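PDB 4ZKQ: uncharacterized protein from Cricetid herpesvirus 2, which binds chemokines and probably acts as a secreted decoy receptor that keeps them from their cellular receptors during rodent gammaherpesvirus infection. Local coordinates for residues T70-L75 / L147-V152; T108-N113 / M259-L264; R220-E225 / E390-Y395; Y293-D298 / M359-D364. All blocks are in the same frame, centred on the assembly; numbering follows the deposited sequence.

Interaction 1. Residues T70-L75 / L147-V152; sequences TAVLPL and LAVLRV
A148 and L73 bind each other through both backbone groups: the N of L73 lies 2.8 Å from the O of A148, and A148 N returns a bond of the same length to L73 O. The first is almost straight, 175° at the hydrogen. A71 and L150 repeat the exchange two residues along, so four backbone bonds join 70-74 and 147-152 as antiparallel neighbours, their axes 4.6 Å apart. Side chains then sort onto two faces. On the face of A71, L73, A148 and L150, the CD1 methyl of L73 meets CD1 of L150 at 3.7 Å, the two leucines slanting across each other. Just past the strand end, L75 swings its CD2 back over the methyl of A148. The other face includes T70, V72, P74, L147, V149 and R151. With its CG2 anti to the backbone N, T70 lays that methyl 3.7 Å from CG1 of V149, while V72 CG1 touches L147 CD1. R151 lies alongside T70. R151 NH1 stands 2.9 Å from T70 OG1; NH1 and NH2 bond the carbonyl oxygens of L65 and L66, and T70 OG1 bonds K68 O. In this buried part of a four-stranded sheet, the chemistry implies a division: every second residue pairs its backbone across the contact, V149 and R151 turn theirs to strand 108-111, mainly aliphatic side chains cover both faces, and main-chain carbonyls meet the one arginine charge.

Interaction 2. Residues T108-N113 / M259-L264; sequences TVFGPN and MVYVHL
F110 is the first residue of 108-113 to meet 259-264, and it carries most of the contact. Its CG occupies the crowded position between the backbone N and the carbonyl carbon (chi1 56°), which turns the ring off its own strand and onto the M259-V260 backbone. The carbonyl oxygen of M259 sits over the centre of one face of the F110 ring, 3.5 Å above the plane. At the far end of the ring, F110 CZ touches M259 CG at 3.6 Å. M259 SD follows obliquely, 5.1 Å from the centroid of the F110 ring and 69° off its normal, as a Met-aromatic contact. F110 CE2 reaches the V260 carbonyl carbon at 3.6 Å and, at 4.0 Å, CD2 of Y261. Strand 108-111 is an outermost strand of a four-stranded antiparallel sheet, whereas 260-263 pairs with 233-244 in another sheet. The closest approach of the two axes is 7.6 Å, and no hydrogen bond joins the segments: this is a junction between sheets, bridged by aromatic side chains. Next along, G111 places its CA near the edge of the Y261 ring, close to its plane, at 4.4 Å from CE2. P112 comes last: its CD lies 3.9 Å from Y261 OH, with CB at nearly the same distance, as the proline and tyrosine side chains slant past one another. That hydroxyl is hydrogen-bonded to the backbone N of L147, on the strand next to 108-111.

Interaction 3. Residues R220-E225 / E390-Y395; sequences RLYCGE and EGREYY
Segments 220-223 and 390-395 run parallel, their axes 4.5 Å apart at 18°, with R220 beside E390, L221 beside G391, Y222 beside R392 and C223 beside E393. The bonds alternate as parallel pairing requires. G391 N reaches R220 O at 2.8 Å, Y222 N turns to G391 O, and E393 N takes Y222 O. Beyond the strand end, G224 N adds a longer bond to E393 O, from a backbone with positive phi. On the face of R220, Y222, E390 and R392, the tyrosine and R392 lie side by side, pointing the same way. The extended arginine lays its guanidinium flat on the Y222 ring, centres 4.0 Å apart and planes at 18°, a cation-pi stack in which NH1 sits nearest CG. The same NH1 makes a weak bond to G224 O at the guanidinium edge, and R392 NH2 forms a 2.9 Å salt bridge with E390 OE1, meeting it from above the carboxylate plane. Together the stack and salt bridge, with the weak bond, restrict the guanidinium's rotation. R220 NH2 and E390 OE2 are a long ion pair at 3.8 Å, but a water joins them with 2.7 Å bonds to both, and OE2 also bonds T297 OG1. On the other face, L221 CD1 packs against the G391 carbonyl, and Y395 OH bonds E393 OE1 while its CE2 touches the CB of C223, disulfide-bonded to C278. Strands 226-231 and 378-384 continue the sheet on either side, and F295 of strand 290-296 makes a further cation-pi contact with R392.

Interaction 4. Residues Y293-D298 / M359-D364; sequences YTFYTD and MTVRLD
Y293 N and O both bond L363, at 2.8 Å each, to the carbonyl oxygen and the amide N respectively, opening an antiparallel ladder between the two central strands of a four-stranded sheet. F295 and V361 form the next hydrogen-bonded pair, with F295 N 3.1 Å from V361 O and V361 N 2.9 Å from F295 O. Past the end of strand 290-296, T297 N bonds M359 O at 3.2 Å. A G1 beta bulge sets M359 and T360 together opposite H355. Polar side chains pair with neighbours on their own strand or outside the contact. T297 OG1 bonds E390 OE2 and L299 N, and R362 NE gives a 172° bond to D364 OD1, in the guanidinium plane and on the syn lone pair. D364 OD1 also bonds S292 OG, and OD2 forms a salt bridge with R351. Side chains that cross the contact do so mainly by apolar and aromatic packing. M359 CE lies 3.6 Å from Y296 OH, its sulfur oblique to the ring in a Met-aromatic contact. A chi1 of 57° brings the F295 ring beside V361, whose CB stands over one ring face, offset toward the rim, in a CH-pi contact 3.4 Å from F295 CZ.

How the interactions relate
The four contacts form two clusters on opposite sides of the chain's centre. Interactions 1 and 2 share a sheet: 147-152 lies between 68-74 and 108-111, so the wholly buried, aliphatic interaction 1 passes into the aromatic junction of interaction 2, which has no hydrogen bond of its own. About 33 Å from interaction 2, between centres, interaction 3 reaches the large mixed sheet to which strand 260-263 of interaction 2 also belongs but is parallel, partly buried and rich in charge. Interaction 4, nested in the chain loop that interaction 3 closes, is also partly buried, with T294 and Y296 exposed. The two meet through E390 with T297, R392 with F295 and Y394 with Y293.

Interaction 1. Residues T70-L75 / L147-V152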
loop_
_atom_site.group_PDB
_atom_site.type_symbol
_atom_site.label_atom_id
_atom_site.label_comp_id
_atom_site.label_asym_id
_atom_site.label_seq_id
_atom_site.Cartn_x
_atom_site.Cartn_y
_atom_site.Cartn_z
ATOM N N THR A 70 -16.934 7.853 10.882
ATOM C CA THR A 70 -15.920 8.030 9.851
ATOM C C THR A 70 -14.776 7.028 9.975
ATOM O O THR A 70 -14.202 6.873 11.054
ATOM C CB THR A 70 -15.337 9.451 9.922
ATOM O OG1 THR A 70 -16.406 10.405 9.861
ATOM C CG2 THR A 70 -14.351 9.698 8.782
ATOM N N ALA A 71 -14.449 6.364 8.865
ATOM C CA ALA A 71 -13.283 5.482 8.784
ATOM C C ALA A 71 -12.273 6.072 7.808
ATOM O O ALA A 71 -12.647 6.635 6.779
ATOM C CB ALA A 71 -13.690 4.090 8.350
ATOM N N VAL A 72 -10.999 5.951 8.149
ATOM C CA VAL A 72 -9.919 6.482 7.335
ATOM C C VAL A 72 -8.947 5.352 7.047
ATOM O O VAL A 72 -8.252 4.878 7.942
ATOM C CB VAL A 72 -9.196 7.645 8.037
ATOM C CG1 VAL A 72 -8.042 8.159 7.185
ATOM C CG2 VAL A 72 -10.184 8.774 8.336
ATOM N N LEU A 73 -8.914 4.925 5.788
ATOM C CA LEU A 73 -8.123 3.766 5.384
ATOM C C LEU A 73 -6.980 4.164 4.451
ATOM O O LEU A 73 -7.168 4.964 3.536
ATOM C CB LEU A 73 -9.027 2.741 4.702
ATOM C CG LEU A 73 -10.214 2.260 5.525
ATOM C CD1 LEU A 73 -11.121 1.403 4.681
ATOM C CD2 LEU A 73 -9.751 1.489 6.749
ATOM N N PRO A 74 -5.779 3.616 4.681
ATOM C CA PRO A 74 -4.691 3.885 3.745
ATOM C C PRO A 74 -4.878 3.086 2.463
ATOM O O PRO A 74 -5.300 1.934 2.546
ATOM C CB PRO A 74 -3.458 3.414 4.508
ATOM C CG PRO A 74 -3.969 2.282 5.335
ATOM C CD PRO A 74 -5.364 2.685 5.746
ATOM N N LEU A 75 -4.569 3.664 1.306
ATOM C CA LEU A 75 -4.683 2.904 0.068
ATOM C C LEU A 75 -3.602 1.825 0.033
ATOM O O LEU A 75 -3.800 0.773 -0.567
ATOM C CB LEU A 75 -4.615 3.819 -1.158
ATOM C CG LEU A 75 -5.799 4.786 -1.327
ATOM C CD1 LEU A 75 -5.807 5.374 -2.728
ATOM C CD2 LEU A 75 -7.154 4.148 -1.046
ATOM N N LEU A 147 -5.532 8.170 0.863
ATOM C CA LEU A 147 -6.496 7.621 1.795
ATOM C C LEU A 147 -7.861 7.457 1.159
ATOM O O LEU A 147 -8.216 8.169 0.222
ATOM C CB LEU A 147 -6.619 8.529 3.016
ATOM C CG LEU A 147 -5.313 8.973 3.665
ATOM C CD1 LEU A 147 -5.621 10.019 4.714
ATOM C CD2 LEU A 147 -4.579 7.784 4.267
ATOM N N ALA A 148 -8.612 6.499 1.682
ATOM C CA ALA A 148 -10.022 6.366 1.384
ATOM C C ALA A 148 -10.753 6.661 2.674
ATOM O O ALA A 148 -10.349 6.189 3.736
ATOM C CB ALA A 148 -10.355 4.990 0.878
ATOM N N VAL A 149 -11.811 7.456 2.580
ATOM C CA VAL A 149 -12.573 7.855 3.749
ATOM C C VAL A 149 -14.008 7.428 3.542
ATOM O O VAL A 149 -14.593 7.686 2.494
ATOM C CB VAL A 149 -12.486 9.374 3.994
ATOM C CG1 VAL A 149 -13.221 9.754 5.272
ATOM C CG2 VAL A 149 -11.041 9.804 4.085
ATOM N N LEU A 150 -14.558 6.741 4.534
ATOM C CA LEU A 150 -15.944 6.312 4.496
ATOM C C LEU A 150 -16.718 7.050 5.567
ATOM O O LEU A 150 -16.216 7.241 6.675
ATOM C CB LEU A 150 -16.066 4.804 4.707
ATOM C CG LEU A 150 -15.410 3.917 3.646
ATOM C CD1 LEU A 150 -13.948 3.707 3.981
ATOM C CD2 LEU A 150 -16.139 2.599 3.567
ATOM N N ARG A 151 -17.935 7.466 5.231
ATOM C CA ARG A 151 -18.783 8.185 6.175
ATOM C C ARG A 151 -20.206 7.653 6.130
ATOM O O ARG A 151 -20.756 7.385 5.062
ATOM C CB ARG A 151 -18.751 9.686 5.889
ATOM C CG ARG A 151 -17.511 10.351 6.469
ATOM C CD ARG A 151 -17.369 11.806 6.089
ATOM N NE ARG A 151 -18.437 12.644 6.624
ATOM C CZ ARG A 151 -18.475 13.119 7.864
ATOM N NH1 ARG A 151 -17.509 12.834 8.731
ATOM N NH2 ARG A 151 -19.492 13.881 8.238
ATOM N N VAL A 152 -20.781 7.473 7.314
ATOM C CA VAL A 152 -22.122 6.928 7.445
ATOM C C VAL A 152 -22.739 7.491 8.740
ATOM O O VAL A 152 -22.028 7.705 9.722
ATOM C CB VAL A 152 -22.083 5.377 7.434
ATOM C CG1 VAL A 152 -21.345 4.832 8.659
ATOM C CG2 VAL A 152 -23.471 4.792 7.327
#

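Interaction 2. Residues T108-N113 / M259-L264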
loop_
_atom_site.group_PDB
_atom_site.type_symbol
_atom_site.label_atom_id
_atom_site.label_comp_id
_atom_site.label_asym_id
_atom_site.label_seq_id
_atom_site.Cartn_x
_atom_site.Cartn_y
_atom_site.Cartn_z
ATOM N N THR A 108 -21.386 7.671 2.141
ATOM C CA THR A 108 -20.543 8.326 1.156
ATOM C C THR A 108 -19.076 7.962 1.371
ATOM O O THR A 108 -18.667 7.562 2.464
ATOM C CB THR A 108 -20.701 9.852 1.193
ATOM O OG1 THR A 108 -20.285 10.346 2.471
ATOM C CG2 THR A 108 -22.161 10.250 0.927
ATOM N N VAL A 109 -18.291 8.099 0.311
ATOM C CA VAL A 109 -16.865 7.861 0.390
ATOM C C VAL A 109 -16.148 8.875 -0.462
ATOM O O VAL A 109 -16.722 9.418 -1.405
ATOM C CB VAL A 109 -16.475 6.435 -0.082
ATOM C CG1 VAL A 109 -17.284 5.387 0.639
ATOM C CG2 VAL A 109 -16.654 6.280 -1.589
ATOM N N PHE A 110 -14.896 9.144 -0.124
ATOM C CA PHE A 110 -14.045 9.902 -1.015
ATOM C C PHE A 110 -12.611 9.419 -0.911
ATOM O O PHE A 110 -12.244 8.661 -0.015
ATOM C CB PHE A 110 -14.135 11.411 -0.735
ATOM C CG PHE A 110 -13.830 11.812 0.684
ATOM C CD1 PHE A 110 -14.807 11.747 1.661
ATOM C CD2 PHE A 110 -12.583 12.300 1.028
ATOM C CE1 PHE A 110 -14.536 12.134 2.960
ATOM C CE2 PHE A 110 -12.306 12.689 2.329
ATOM C CZ PHE A 110 -13.285 12.609 3.292
ATOM N N GLY A 111 -11.809 9.847 -1.869
ATOM C CA GLY A 111 -10.417 9.466 -1.916
ATOM C C GLY A 111 -9.727 10.336 -2.931
ATOM O O GLY A 111 -10.327 11.281 -3.439
ATOM N N PRO A 112 -8.467 10.024 -3.237
ATOM C CA PRO A 112 -7.776 10.849 -4.222
ATOM C C PRO A 112 -8.421 10.709 -5.597
ATOM O O PRO A 112 -8.669 9.593 -6.053
ATOM C CB PRO A 112 -6.361 10.290 -4.209
ATOM C CG PRO A 112 -6.563 8.829 -3.863
ATOM C CD PRO A 112 -7.684 8.831 -2.865
ATOM N N ASN A 113 -8.690 11.849 -6.223
ATOM C CA ASN A 113 -9.243 11.935 -7.573
ATOM C C ASN A 113 -10.752 11.716 -7.606
ATOM O O ASN A 113 -11.341 11.689 -8.684
ATOM C CB ASN A 113 -8.568 10.928 -8.519
ATOM C CG ASN A 113 -8.603 11.375 -9.982
ATOM O OD1 ASN A 113 -8.399 12.546 -10.286
ATOM N ND2 ASN A 113 -8.854 10.436 -10.891
ATOM N N MET A 259 -16.789 16.715 1.679
ATOM C CA MET A 259 -15.642 16.584 2.565
ATOM C C MET A 259 -14.405 16.137 1.797
ATOM O O MET A 259 -14.491 15.361 0.841
ATOM C CB MET A 259 -15.922 15.603 3.704
ATOM C CG MET A 259 -14.814 15.582 4.742
ATOM S SD MET A 259 -15.224 14.619 6.204
ATOM C CE MET A 259 -16.610 15.563 6.842
ATOM N N VAL A 260 -13.263 16.651 2.235
ATOM C CA VAL A 260 -11.964 16.317 1.669
ATOM C C VAL A 260 -11.002 15.989 2.790
ATOM O O VAL A 260 -11.345 16.129 3.967
ATOM C CB VAL A 260 -11.380 17.475 0.850
ATOM C CG1 VAL A 260 -12.277 17.798 -0.313
ATOM C CG2 VAL A 260 -11.197 18.699 1.738
ATOM N N TYR A 261 -9.793 15.569 2.430
ATOM C CA TYR A 261 -8.727 15.436 3.409
ATOM C C TYR A 261 -7.472 16.132 2.913
ATOM O O TYR A 261 -7.299 16.356 1.714
ATOM C CB TYR A 261 -8.434 13.958 3.733
ATOM C CG TYR A 261 -7.723 13.165 2.650
ATOM C CD1 TYR A 261 -6.367 13.323 2.423
ATOM C CD2 TYR A 261 -8.407 12.234 1.877
ATOM C CE1 TYR A 261 -5.714 12.600 1.450
ATOM C CE2 TYR A 261 -7.762 11.507 0.899
ATOM C CZ TYR A 261 -6.415 11.691 0.692
ATOM O OH TYR A 261 -5.762 10.966 -0.278
ATOM N N VAL A 262 -6.611 16.476 3.859
ATOM C CA VAL A 262 -5.273 16.969 3.574
ATOM C C VAL A 262 -4.294 16.224 4.470
ATOM O O VAL A 262 -4.601 15.956 5.632
ATOM C CB VAL A 262 -5.162 18.497 3.814
ATOM C CG1 VAL A 262 -3.722 18.964 3.702
ATOM C CG2 VAL A 262 -6.031 19.253 2.827
ATOM N N HIS A 263 -3.133 15.867 3.925
ATOM C CA HIS A 263 -2.055 15.286 4.721
ATOM C C HIS A 263 -1.380 16.360 5.569
ATOM O O HIS A 263 -1.075 17.440 5.069
ATOM C CB HIS A 263 -1.002 14.624 3.825
ATOM C CG HIS A 263 -1.517 13.470 3.024
ATOM N ND1 HIS A 263 -1.967 12.300 3.605
ATOM C CD2 HIS A 263 -1.642 13.296 1.691
ATOM C CE1 HIS A 263 -2.352 11.466 2.666
ATOM N NE2 HIS A 263 -2.168 12.042 1.486
ATOM N N LEU A 264 -1.137 16.055 6.841
ATOM C CA LEU A 264 -0.390 16.954 7.723
ATOM C C LEU A 264 1.009 16.402 8.005
ATOM O O LEU A 264 1.231 15.194 7.955
ATOM C CB LEU A 264 -1.149 17.168 9.033
ATOM C CG LEU A 264 -2.566 17.726 8.887
ATOM C CD1 LEU A 264 -3.265 17.726 10.237
ATOM C CD2 LEU A 264 -2.545 19.126 8.286
#

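Interaction 3. Residues R220-E225 / E390-Y395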
loop_
_atom_site.group_PDB
_atom_site.type_symbol
_atom_site.label_atom_id
_atom_site.label_comp_id
_atom_site.label_asym_id
_atom_site.label_seq_id
_atom_site.Cartn_x
_atom_site.Cartn_y
_atom_site.Cartn_z
ATOM N N ARG A 220 13.814 -5.253 7.930
ATOM C CA ARG A 220 15.180 -4.753 7.918
ATOM C C ARG A 220 15.361 -3.879 6.694
ATOM O O ARG A 220 14.796 -4.155 5.630
ATOM C CB ARG A 220 16.185 -5.906 7.923
ATOM C CG ARG A 220 16.341 -6.537 9.285
ATOM C CD ARG A 220 17.253 -7.739 9.269
ATOM N NE ARG A 220 16.627 -8.897 8.642
ATOM C CZ ARG A 220 17.115 -10.134 8.699
ATOM N NH1 ARG A 220 18.237 -10.378 9.363
ATOM N NH2 ARG A 220 16.476 -11.126 8.097
ATOM N N LEU A 221 16.129 -2.808 6.861
ATOM C CA LEU A 221 16.419 -1.890 5.773
ATOM C C LEU A 221 17.922 -1.773 5.612
ATOM O O LEU A 221 18.641 -1.560 6.591
ATOM C CB LEU A 221 15.800 -0.519 6.038
ATOM C CG LEU A 221 16.099 0.547 4.985
ATOM C CD1 LEU A 221 15.592 0.133 3.607
ATOM C CD2 LEU A 221 15.495 1.875 5.402
ATOM N N TYR A 222 18.380 -1.929 4.377
ATOM C CA TYR A 222 19.797 -1.879 4.050
ATOM C C TYR A 222 20.100 -0.820 3.005
ATOM O O TYR A 222 19.238 -0.442 2.214
ATOM C CB TYR A 222 20.284 -3.214 3.496
ATOM C CG TYR A 222 20.056 -4.430 4.354
ATOM C CD1 TYR A 222 18.810 -5.040 4.414
ATOM C CD2 TYR A 222 21.105 -5.006 5.058
ATOM C CE1 TYR A 222 18.609 -6.172 5.182
ATOM C CE2 TYR A 222 20.915 -6.134 5.824
ATOM C CZ TYR A 222 19.667 -6.715 5.880
ATOM O OH TYR A 222 19.477 -7.839 6.648
ATOM N N CYS A 223 21.347 -0.364 2.996
ATOM C CA CYS A 223 21.894 0.347 1.850
ATOM C C CYS A 223 23.039 -0.529 1.384
ATOM O O CYS A 223 24.060 -0.657 2.064
ATOM C CB CYS A 223 22.348 1.770 2.201
ATOM S SG CYS A 223 23.496 1.877 3.590
ATOM N N GLY A 224 22.841 -1.179 0.246
ATOM C CA GLY A 224 23.738 -2.231 -0.175
ATOM C C GLY A 224 23.643 -3.367 0.823
ATOM O O GLY A 224 22.610 -4.037 0.919
ATOM N N GLU A 225 24.715 -3.561 1.583
ATOM C CA GLU A 225 24.781 -4.619 2.583
ATOM C C GLU A 225 25.081 -4.060 3.983
ATOM O O GLU A 225 25.403 -4.810 4.904
ATOM C CB GLU A 225 25.831 -5.661 2.169
ATOM C CG GLU A 225 25.438 -6.454 0.909
ATOM C CD GLU A 225 26.510 -7.431 0.446
ATOM O OE1 GLU A 225 27.428 -7.006 -0.288
ATOM O OE2 GLU A 225 26.431 -8.626 0.804
ATOM N N GLU A 390 12.590 -7.318 3.702
ATOM C CA GLU A 390 13.923 -6.749 3.522
ATOM C C GLU A 390 13.848 -5.662 2.478
ATOM O O GLU A 390 13.477 -5.933 1.338
ATOM C CB GLU A 390 14.933 -7.806 3.063
ATOM C CG GLU A 390 15.408 -8.755 4.129
ATOM C CD GLU A 390 16.328 -9.824 3.569
ATOM O OE1 GLU A 390 16.779 -9.675 2.413
ATOM O OE2 GLU A 390 16.597 -10.812 4.279
ATOM N N GLY A 391 14.195 -4.439 2.867
ATOM C CA GLY A 391 14.327 -3.343 1.925
ATOM C C GLY A 391 15.792 -3.028 1.700
ATOM O O GLY A 391 16.603 -3.108 2.627
ATOM N N ARG A 392 16.130 -2.688 0.462
ATOM C CA ARG A 392 17.504 -2.379 0.092
ATOM C C ARG A 392 17.543 -1.177 -0.832
ATOM O O ARG A 392 16.958 -1.195 -1.913
ATOM C CB ARG A 392 18.167 -3.585 -0.574
ATOM C CG ARG A 392 18.279 -4.763 0.360
ATOM C CD ARG A 392 19.008 -5.937 -0.248
ATOM N NE ARG A 392 18.864 -7.125 0.592
ATOM C CZ ARG A 392 19.711 -7.488 1.551
ATOM N NH1 ARG A 392 20.794 -6.765 1.815
ATOM N NH2 ARG A 392 19.472 -8.587 2.251
ATOM N N GLU A 393 18.217 -0.126 -0.380
ATOM C CA GLU A 393 18.396 1.078 -1.174
ATOM C C GLU A 393 19.712 0.987 -1.926
ATOM O O GLU A 393 20.715 0.512 -1.383
ATOM C CB GLU A 393 18.365 2.329 -0.284
ATOM C CG GLU A 393 17.012 2.589 0.362
ATOM C CD GLU A 393 16.988 3.818 1.253
ATOM O OE1 GLU A 393 17.868 4.696 1.107
ATOM O OE2 GLU A 393 16.081 3.904 2.106
ATOM N N TYR A 394 19.693 1.440 -3.177
ATOM C CA TYR A 394 20.884 1.494 -4.009
ATOM C C TYR A 394 21.040 2.894 -4.574
ATOM O O TYR A 394 20.096 3.459 -5.135
ATOM C CB TYR A 394 20.815 0.465 -5.138
ATOM C CG TYR A 394 20.782 -0.961 -4.647
ATOM C CD1 TYR A 394 21.957 -1.661 -4.437
ATOM C CD2 TYR A 394 19.577 -1.606 -4.393
ATOM C CE1 TYR A 394 21.945 -2.953 -3.991
ATOM C CE2 TYR A 394 19.553 -2.910 -3.943
ATOM C CZ TYR A 394 20.748 -3.578 -3.744
ATOM O OH TYR A 394 20.775 -4.872 -3.293
ATOM N N TYR A 395 22.232 3.455 -4.389
ATOM C CA TYR A 395 22.561 4.790 -4.873
ATOM C C TYR A 395 23.488 4.638 -6.066
ATOM O O TYR A 395 24.600 4.115 -5.948
ATOM C CB TYR A 395 23.203 5.628 -3.763
ATOM C CG TYR A 395 22.452 5.534 -2.457
ATOM C CD1 TYR A 395 21.086 5.761 -2.409
ATOM C CD2 TYR A 395 23.098 5.184 -1.281
ATOM C CE1 TYR A 395 20.388 5.660 -1.227
ATOM C CE2 TYR A 395 22.406 5.080 -0.090
ATOM C CZ TYR A 395 21.049 5.318 -0.070
ATOM O OH TYR A 395 20.347 5.216 1.109
HETATM O O HOH W 1 14.622 -11.258 6.119
HETATM O O HOH W 2 21.167 -10.014 4.580
#

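Interaction 4. Residues Y293-D298 / M359-D364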
loop_
_atom_site.group_PDB
_atom_site.type_symbol
_atom_site.label_atom_id
_atom_site.label_comp_id
_atom_site.label_asym_id
_atom_site.label_seq_id
_atom_site.Cartn_x
_atom_site.Cartn_y
_atom_site.Cartn_z
ATOM N N TYR A 293 24.103 -6.054 -8.529
ATOM C CA TYR A 293 24.272 -6.149 -7.087
ATOM C C TYR A 293 23.903 -7.543 -6.624
ATOM O O TYR A 293 22.928 -8.119 -7.105
ATOM C CB TYR A 293 23.394 -5.131 -6.359
ATOM C CG TYR A 293 23.534 -3.702 -6.825
ATOM C CD1 TYR A 293 24.569 -2.901 -6.368
ATOM C CD2 TYR A 293 22.608 -3.144 -7.691
ATOM C CE1 TYR A 293 24.689 -1.592 -6.776
ATOM C CE2 TYR A 293 22.717 -1.834 -8.104
ATOM C CZ TYR A 293 23.759 -1.062 -7.642
ATOM O OH TYR A 293 23.870 0.240 -8.051
ATOM N N THR A 294 24.671 -8.077 -5.682
ATOM C CA THR A 294 24.335 -9.351 -5.075
ATOM C C THR A 294 24.367 -9.245 -3.562
ATOM O O THR A 294 25.070 -8.409 -2.993
ATOM C CB THR A 294 25.292 -10.477 -5.533
ATOM O OG1 THR A 294 26.606 -10.236 -5.021
ATOM C CG2 THR A 294 25.342 -10.547 -7.049
ATOM N N PHE A 295 23.575 -10.091 -2.917
ATOM C CA PHE A 295 23.548 -10.164 -1.466
ATOM C C PHE A 295 23.009 -11.517 -1.039
ATOM O O PHE A 295 22.289 -12.182 -1.791
ATOM C CB PHE A 295 22.696 -9.039 -0.870
ATOM C CG PHE A 295 21.277 -9.012 -1.378
ATOM C CD1 PHE A 295 20.288 -9.755 -0.757
ATOM C CD2 PHE A 295 20.936 -8.235 -2.468
ATOM C CE1 PHE A 295 18.984 -9.728 -1.222
ATOM C CE2 PHE A 295 19.637 -8.204 -2.941
ATOM C CZ PHE A 295 18.661 -8.950 -2.315
ATOM N N TYR A 296 23.385 -11.922 0.165
ATOM C CA TYR A 296 22.858 -13.124 0.791
ATOM C C TYR A 296 21.603 -12.771 1.582
ATOM O O TYR A 296 21.504 -11.681 2.152
ATOM C CB TYR A 296 23.917 -13.757 1.701
ATOM C CG TYR A 296 23.370 -14.693 2.761
ATOM C CD1 TYR A 296 22.944 -14.209 3.995
ATOM C CD2 TYR A 296 23.296 -16.063 2.536
ATOM C CE1 TYR A 296 22.448 -15.060 4.965
ATOM C CE2 TYR A 296 22.803 -16.922 3.503
ATOM C CZ TYR A 296 22.380 -16.414 4.714
ATOM O OH TYR A 296 21.888 -17.261 5.682
ATOM N N THR A 297 20.645 -13.688 1.613
ATOM C CA THR A 297 19.454 -13.512 2.436
ATOM C C THR A 297 18.895 -14.863 2.868
ATOM O O THR A 297 18.973 -15.837 2.120
ATOM C CB THR A 297 18.357 -12.721 1.684
ATOM O OG1 THR A 297 17.171 -12.661 2.484
ATOM C CG2 THR A 297 18.032 -13.377 0.352
ATOM N N ASP A 298 18.346 -14.912 4.080
ATOM C CA ASP A 298 17.666 -16.104 4.576
ATOM C C ASP A 298 16.159 -15.969 4.399
ATOM O O ASP A 298 15.393 -16.737 4.969
ATOM C CB ASP A 298 17.996 -16.340 6.053
ATOM C CG ASP A 298 17.524 -15.206 6.946
ATOM O OD1 ASP A 298 17.354 -14.077 6.439
ATOM O OD2 ASP A 298 17.323 -15.443 8.154
ATOM N N MET A 359 22.038 -19.113 -1.676
ATOM C CA MET A 359 21.094 -18.202 -1.036
ATOM C C MET A 359 21.489 -16.767 -1.356
ATOM O O MET A 359 21.557 -15.909 -0.474
ATOM C CB MET A 359 21.051 -18.438 0.474
ATOM C CG MET A 359 20.535 -19.819 0.853
ATOM S SD MET A 359 21.025 -20.342 2.505
ATOM C CE MET A 359 19.962 -19.339 3.540
ATOM N N THR A 360 21.758 -16.533 -2.635
ATOM C CA THR A 360 22.210 -15.240 -3.118
ATOM C C THR A 360 21.231 -14.676 -4.132
ATOM O O THR A 360 20.868 -15.341 -5.103
ATOM C CB THR A 360 23.609 -15.342 -3.767
ATOM O OG1 THR A 360 24.525 -15.915 -2.829
ATOM C CG2 THR A 360 24.119 -13.964 -4.189
ATOM N N VAL A 361 20.801 -13.446 -3.889
ATOM C CA VAL A 361 19.993 -12.715 -4.845
ATOM C C VAL A 361 20.916 -11.881 -5.702
ATOM O O VAL A 361 21.924 -11.365 -5.216
ATOM C CB VAL A 361 18.962 -11.801 -4.154
ATOM C CG1 VAL A 361 18.201 -10.964 -5.176
ATOM C CG2 VAL A 361 17.998 -12.622 -3.341
ATOM N N ARG A 362 20.565 -11.757 -6.973
ATOM C CA ARG A 362 21.236 -10.833 -7.865
ATOM C C ARG A 362 20.219 -9.892 -8.499
ATOM O O ARG A 362 19.243 -10.327 -9.118
ATOM C CB ARG A 362 22.022 -11.586 -8.940
ATOM C CG ARG A 362 22.634 -10.679 -9.999
ATOM C CD ARG A 362 23.550 -11.447 -10.947
ATOM N NE ARG A 362 23.906 -10.657 -12.124
ATOM C CZ ARG A 362 24.901 -10.954 -12.958
ATOM N NH1 ARG A 362 25.658 -12.023 -12.749
ATOM N NH2 ARG A 362 25.148 -10.176 -14.004
ATOM N N LEU A 363 20.460 -8.599 -8.314
ATOM C CA LEU A 363 19.696 -7.547 -8.968
ATOM C C LEU A 363 20.527 -6.879 -10.051
ATOM O O LEU A 363 21.586 -6.318 -9.766
ATOM C CB LEU A 363 19.246 -6.497 -7.949
ATOM C CG LEU A 363 18.519 -5.275 -8.514
ATOM C CD1 LEU A 363 17.175 -5.660 -9.104
ATOM C CD2 LEU A 363 18.344 -4.220 -7.437
ATOM N N ASP A 364 20.042 -6.934 -11.287
ATOM C CA ASP A 364 20.671 -6.227 -12.394
ATOM C C ASP A 364 19.879 -4.980 -12.715
ATOM O O ASP A 364 18.658 -5.029 -12.860
ATOM C CB ASP A 364 20.771 -7.117 -13.632
ATOM C CG ASP A 364 21.567 -8.372 -13.379
ATOM O OD1 ASP A 364 22.632 -8.278 -12.735
ATOM O OD2 ASP A 364 21.121 -9.455 -13.813
#